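Local coordinates for protein CT296 (Chlamydia trachomatis, PDB 3QH6) that is of unknown function but structurally resembles iron(II) 2-oxoglutarate-dependent enzymes, which suggests a possible link to iron, at residues Asp110-Leu115 with Ile147-Ser152. Residues are numbered along the deposited sequence; the frame is centred on the assembly and turned at random. Where two conformers were deposited one is given.
Sequences DCSVLL and ILRFSS
V113 and L148 form a hydrogen-bonded antiparallel pair at the buried centre of this strand contact, with V113 N 2.9 Å from L148 O and L148 N 2.8 Å from V113 O. On their face of the sheet the packing is apolar: CG2 of V113 meets the F150 ring obliquely at CE2, 3.8 Å away. C111 O lies at the edge of that ring while accepting a hydrogen bond from F150 N. The other face joins polar and apolar groups. R149, bent at chi2 (-63°), brings NH1 back to S112 OG at 2.9 Å, with the hydroxyl in the guanidinium plane, and NH2 bonds to L105 O, which helps fix the rotation of the group. Toward the more exposed end the ladder gives way to a classic beta bulge, D110 and C111 both facing F150 and the C111 N to F150 O bond being weak. Here the D110 carboxylate takes over: OD1 accepts a hydrogen bond from S152 N, 3.0 Å away and above the carboxylate plane, and OD2 accepts one from S152 OG on its syn side, tilted 34° out of that plane, while also salt-bridging R87. Strands 111-116 and 145-151 are inner neighbours of a five-stranded antiparallel sheet, with 125-128 beside 111-116, 91-98 beside 145-151, and helix 77-85 against C111, L148 and F150.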
loop_
_atom_site.group_PDB
_atom_site.type_symbol
_atom_site.label_atom_id
_atom_site.label_comp_id
_atom_site.label_asym_id
_atom_site.label_seq_id
_atom_site.Cartn_x
_atom_site.Cartn_y
_atom_site.Cartn_z
ATOM N N ASP A 110 -12.077 -0.404 4.962
ATOM C CA ASP A 110 -12.599 -1.083 3.774
ATOM C C ASP A 110 -11.488 -1.851 3.055
ATOM O O ASP A 110 -11.691 -2.964 2.590
ATOM C CB ASP A 110 -13.227 -0.072 2.802
ATOM C CG ASP A 110 -14.401 0.664 3.399
ATOM O OD1 ASP A 110 -14.190 1.391 4.391
ATOM O OD2 ASP A 110 -15.528 0.527 2.868
ATOM N N CYS A 111 -10.302 -1.255 2.948
ATOM C CA CYS A 111 -9.227 -1.913 2.176
ATOM C C CYS A 111 -7.882 -1.384 2.635
ATOM O O CYS A 111 -7.736 -0.178 2.828
ATOM C CB CYS A 111 -9.380 -1.627 0.671
ATOM S SG CYS A 111 -8.283 -2.679 -0.378
ATOM N N SER A 112 -6.898 -2.260 2.817
ATOM C CA SER A 112 -5.537 -1.776 3.072
ATOM C C SER A 112 -4.620 -1.971 1.852
ATOM O O SER A 112 -4.867 -2.831 0.995
ATOM C CB SER A 112 -4.949 -2.476 4.307
ATOM O OG SER A 112 -5.726 -2.218 5.468
ATOM N N VAL A 113 -3.528 -1.211 1.793
ATOM C CA VAL A 113 -2.510 -1.497 0.796
ATOM C C VAL A 113 -1.178 -1.526 1.490
ATOM O O VAL A 113 -0.825 -0.590 2.202
ATOM C CB VAL A 113 -2.478 -0.432 -0.320
ATOM C CG1 VAL A 113 -1.239 -0.657 -1.245
ATOM C CG2 VAL A 113 -3.763 -0.479 -1.109
ATOM N N LEU A 114 -0.441 -2.610 1.307
ATOM C CA LEU A 114 0.914 -2.687 1.838
ATOM C C LEU A 114 1.804 -2.365 0.659
ATOM O O LEU A 114 1.763 -3.050 -0.341
ATOM C CB LEU A 114 1.193 -4.104 2.388
ATOM C CG LEU A 114 2.578 -4.439 2.969
ATOM C CD1 LEU A 114 3.690 -4.291 1.932
ATOM C CD2 LEU A 114 2.866 -3.586 4.157
ATOM N N LEU A 115 2.590 -1.306 0.758
ATOM C CA LEU A 115 3.490 -0.953 -0.335
ATOM C C LEU A 115 4.923 -1.118 0.122
ATOM O O LEU A 115 5.327 -0.522 1.101
ATOM C CB LEU A 115 3.211 0.485 -0.738
ATOM C CG LEU A 115 3.982 1.083 -1.905
ATOM C CD1 LEU A 115 3.733 0.353 -3.232
ATOM C CD2 LEU A 115 3.533 2.502 -2.002
ATOM N N ILE A 147 2.009 0.579 5.403
ATOM C CA ILE A 147 0.658 0.086 5.283
ATOM C C ILE A 147 -0.259 1.293 5.243
ATOM O O ILE A 147 -0.124 2.215 6.041
ATOM C CB ILE A 147 0.268 -0.881 6.441
ATOM C CG1 ILE A 147 -1.162 -1.368 6.232
ATOM C CG2 ILE A 147 0.443 -0.234 7.817
ATOM C CD1 ILE A 147 -1.239 -2.578 5.284
ATOM N N LEU A 148 -1.167 1.282 4.281
ATOM C CA LEU A 148 -2.046 2.412 4.012
ATOM C C LEU A 148 -3.452 1.921 4.244
ATOM O O LEU A 148 -3.829 0.909 3.679
ATOM C CB LEU A 148 -1.908 2.815 2.535
ATOM C CG LEU A 148 -0.484 3.235 2.130
ATOM C CD1 LEU A 148 -0.377 3.320 0.608
ATOM C CD2 LEU A 148 -0.135 4.558 2.789
ATOM N N ARG A 149 -4.226 2.624 5.063
ATOM C CA ARG A 149 -5.570 2.193 5.366
ATOM C C ARG A 149 -6.566 3.075 4.647
ATOM O O ARG A 149 -6.583 4.283 4.864
ATOM C CB ARG A 149 -5.822 2.279 6.887
ATOM C CG ARG A 149 -4.749 1.649 7.766
ATOM C CD ARG A 149 -4.634 0.135 7.513
ATOM N NE ARG A 149 -3.808 -0.472 8.558
ATOM C CZ ARG A 149 -3.675 -1.768 8.759
ATOM N NH1 ARG A 149 -4.327 -2.620 7.984
ATOM N NH2 ARG A 149 -2.905 -2.213 9.761
ATOM N N PHE A 150 -7.497 2.477 3.901
ATOM C CA PHE A 150 -8.442 3.297 3.126
ATOM C C PHE A 150 -9.861 3.082 3.604
ATOM O O PHE A 150 -10.269 1.950 3.785
ATOM C CB PHE A 150 -8.368 2.962 1.620
ATOM C CG PHE A 150 -7.069 3.345 0.982
ATOM C CD1 PHE A 150 -6.883 4.617 0.451
ATOM C CD2 PHE A 150 -6.004 2.460 0.955
ATOM C CE1 PHE A 150 -5.637 4.985 -0.128
ATOM C CE2 PHE A 150 -4.789 2.832 0.377
ATOM C CZ PHE A 150 -4.612 4.085 -0.151
ATOM N N SER A 151 -10.624 4.163 3.771
ATOM C CA SER A 151 -11.978 4.028 4.345
ATOM C C SER A 151 -13.001 4.787 3.488
ATOM O O SER A 151 -12.710 5.868 2.943
ATOM C CB SER A 151 -12.005 4.550 5.797
ATOM O OG SER A 151 -13.307 4.436 6.371
ATOM N N SER A 152 -14.186 4.203 3.347
ATOM C CA SER A 152 -15.290 4.860 2.656
ATOM C C SER A 152 -16.091 5.694 3.666
ATOM O O SER A 152 -17.076 6.342 3.307
ATOM C CB SER A 152 -16.207 3.815 2.015
ATOM O OG SER A 152 -16.836 3.010 3.023
#